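Local structure of acetyl-xylan esterase (Streptomyces lividans, 2CC0) at residues V7-D12 with I152-W157. The protein probably removes acetyl groups from acetylated xylan as a metal-dependent family 4 carbohydrate esterase, contributing to plant cell wall breakdown. Sequence-based numbering, arbitrary orientation.
With ACT (acetate ion), chain D.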
loop_
_atom_site.group_PDB
_atom_site.type_symbol
_atom_site.label_atom_id
_atom_site.label_comp_id
_atom_site.label_asym_id
_atom_site.label_seq_id
_atom_site.Cartn_x
_atom_site.Cartn_y
_atom_site.Cartn_z
ATOM N N VAL A 7 -0.359 0.201 -13.718
ATOM C CA VAL A 7 -0.363 1.331 -12.787
ATOM C C VAL A 7 -1.791 1.680 -12.419
ATOM O O VAL A 7 -2.718 1.304 -13.137
ATOM C CB VAL A 7 0.300 2.573 -13.384
ATOM C CG1 VAL A 7 1.804 2.283 -13.762
ATOM C CG2 VAL A 7 -0.525 3.121 -14.582
ATOM N N GLY A 8 -1.947 2.406 -11.304
ATOM C CA GLY A 8 -3.266 2.785 -10.803
ATOM C C GLY A 8 -3.545 4.241 -11.078
ATOM O O GLY A 8 -3.148 5.099 -10.287
ATOM N N LEU A 9 -4.214 4.533 -12.202
ATOM C CA LEU A 9 -4.656 5.915 -12.435
ATOM C C LEU A 9 -5.879 6.174 -11.593
ATOM O O LEU A 9 -6.813 5.365 -11.594
ATOM C CB LEU A 9 -5.021 6.124 -13.901
ATOM C CG LEU A 9 -3.903 5.818 -14.887
ATOM C CD1 LEU A 9 -4.439 6.064 -16.332
ATOM C CD2 LEU A 9 -2.621 6.624 -14.631
ATOM N N THR A 10 -5.882 7.290 -10.859
ATOM C CA THR A 10 -7.028 7.621 -10.024
ATOM C C THR A 10 -7.398 9.090 -10.156
ATOM O O THR A 10 -6.524 9.930 -10.404
ATOM C CB THR A 10 -6.773 7.277 -8.516
ATOM O OG1 THR A 10 -5.848 8.221 -7.963
ATOM C CG2 THR A 10 -6.218 5.855 -8.363
ATOM N N PHE A 11 -8.696 9.387 -10.002
ATOM C CA PHE A 11 -9.202 10.764 -10.083
ATOM C C PHE A 11 -10.153 11.033 -8.925
ATOM O O PHE A 11 -11.219 10.386 -8.806
ATOM C CB PHE A 11 -9.931 10.988 -11.430
ATOM C CG PHE A 11 -9.049 10.776 -12.618
ATOM C CD1 PHE A 11 -8.260 11.821 -13.093
ATOM C CD2 PHE A 11 -8.957 9.513 -13.236
ATOM C CE1 PHE A 11 -7.436 11.640 -14.177
ATOM C CE2 PHE A 11 -8.129 9.322 -14.318
ATOM C CZ PHE A 11 -7.339 10.386 -14.787
ATOM N N ASP A 12 -9.747 11.962 -8.058
ATOM C CA ASP A 12 -10.553 12.366 -6.914
ATOM C C ASP A 12 -11.543 13.500 -7.215
ATOM O O ASP A 12 -11.294 14.362 -8.081
ATOM C CB ASP A 12 -9.652 12.841 -5.778
ATOM C CG ASP A 12 -8.944 11.704 -5.060
ATOM O OD1 ASP A 12 -9.017 10.542 -5.496
ATOM O OD2 ASP A 12 -8.270 12.009 -4.050
ATOM N N ILE A 152 -1.191 6.746 -8.757
ATOM C CA ILE A 152 -1.012 8.199 -8.851
ATOM C C ILE A 152 -2.318 8.939 -8.500
ATOM O O ILE A 152 -3.393 8.545 -8.959
ATOM C CB ILE A 152 -0.510 8.644 -10.264
ATOM C CG1 ILE A 152 -0.283 10.166 -10.283
ATOM C CG2 ILE A 152 -1.471 8.170 -11.374
ATOM C CD1 ILE A 152 0.629 10.657 -11.405
ATOM N N LEU A 153 -2.192 9.993 -7.690
ATOM C CA LEU A 153 -3.284 10.900 -7.372
ATOM C C LEU A 153 -3.467 11.964 -8.455
ATOM O O LEU A 153 -2.562 12.782 -8.720
ATOM C CB LEU A 153 -3.001 11.597 -6.030
ATOM C CG LEU A 153 -3.951 12.738 -5.649
ATOM C CD1 LEU A 153 -5.386 12.205 -5.428
ATOM C CD2 LEU A 153 -3.432 13.487 -4.418
ATOM N N MET A 154 -4.659 11.962 -9.073
ATOM C CA MET A 154 -5.073 13.068 -9.941
ATOM C C MET A 154 -6.490 13.452 -9.522
ATOM O O MET A 154 -7.085 12.769 -8.689
ATOM C CB MET A 154 -5.012 12.663 -11.422
ATOM C CG MET A 154 -3.573 12.465 -11.903
ATOM S SD MET A 154 -3.504 12.009 -13.637
ATOM C CE MET A 154 -4.065 10.308 -13.482
ATOM N N HIS A 155 -7.015 14.517 -10.113
ATOM C CA HIS A 155 -8.364 14.978 -9.784
ATOM C C HIS A 155 -9.254 15.072 -11.006
ATOM O O HIS A 155 -8.760 15.200 -12.125
ATOM C CB HIS A 155 -8.286 16.314 -9.053
ATOM C CG HIS A 155 -7.655 16.183 -7.696
ATOM N ND1 HIS A 155 -6.295 16.026 -7.523
ATOM C CD2 HIS A 155 -8.207 16.107 -6.465
ATOM C CE1 HIS A 155 -6.036 15.880 -6.237
ATOM N NE2 HIS A 155 -7.176 15.931 -5.572
ATOM N N ASP A 156 -10.568 15.052 -10.755
ATOM C CA ASP A 156 -11.606 15.055 -11.796
ATOM C C ASP A 156 -11.702 16.407 -12.547
ATOM O O ASP A 156 -12.042 16.430 -13.724
ATOM C CB ASP A 156 -12.917 14.656 -11.099
ATOM C CG ASP A 156 -14.174 14.912 -11.929
ATOM O OD1 ASP A 156 -14.748 16.005 -11.762
ATOM O OD2 ASP A 156 -14.620 13.992 -12.662
ATOM N N TRP A 157 -11.361 17.503 -11.868
ATOM C CA TRP A 157 -11.630 18.871 -12.363
ATOM C C TRP A 157 -10.525 19.647 -13.136
ATOM O O TRP A 157 -10.868 20.505 -13.961
ATOM C CB TRP A 157 -12.201 19.730 -11.218
ATOM C CG TRP A 157 -11.317 19.811 -10.029
ATOM C CD1 TRP A 157 -11.402 19.069 -8.895
ATOM C CD2 TRP A 157 -10.203 20.698 -9.860
ATOM N NE1 TRP A 157 -10.394 19.440 -8.015
ATOM C CE2 TRP A 157 -9.655 20.443 -8.591
ATOM C CE3 TRP A 157 -9.637 21.703 -10.657
ATOM C CZ2 TRP A 157 -8.526 21.141 -8.097
ATOM C CZ3 TRP A 157 -8.514 22.397 -10.178
ATOM C CH2 TRP A 157 -7.979 22.107 -8.909
HETATM C C ACT D . -7.677 13.931 -1.693
HETATM O O ACT D . -8.063 14.760 -0.834
HETATM O OXT ACT D . -8.078 14.085 -2.883
HETATM C CH3 ACT D . -6.780 12.795 -1.305
#
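G8 O accepts the amide of I152 at 3.0 Å and D12 N reaches M154 O at 2.9 Å, joining strands 7-12 and 152-155 as parallel neighbours whose axes diverge by 38°; between these bonds the T10 N to I152 O and M154 N to T10 O links are weak. The hydroxyl of T10 strengthens this middle. With OG1 set between its backbone N and carbonyl carbon (chi1 73°), it gives its proton to I152 O over 2.7 Å, tilted 29° from the carbonyl plane, while R100 also bonds to OG1. A valine here would probably leave I152 O with just the weak T10 amide bond from strand 7-12 and deprive R100 of one partner. L9, F11, I152 and M154 share one face of the sheet, where F11 and M154 pack on helix 159-174. There M154, bent at chi3, lies alongside F11: its CE sits 3.5 Å from F11 CZ, its SD makes an oblique Met-aromatic contact 4.9 Å from the centroid of the F11 ring, and L9 CD2 packs on I152 CG2. These strands belong to the deformed beta/alpha barrel of the polysaccharide deacetylase family, and the other face bears T10, D12, L153 and H155, with D12 beside the zinc held by D13, H62 and H66. The L153 side chain crosses that of D12 at about a right angle, its CD1 3.2 Å from D12 OD2, while the H155 ring meets D12 CB obliquely through CD2. R100 forms a salt bridge with D12 OD1; acetate OXT takes a weak bond from H155 NE2. Farther along, D156 N binds D12 O at 2.9 Å, and the D156 carboxylate is hydrogen-bonded to S16 and T19.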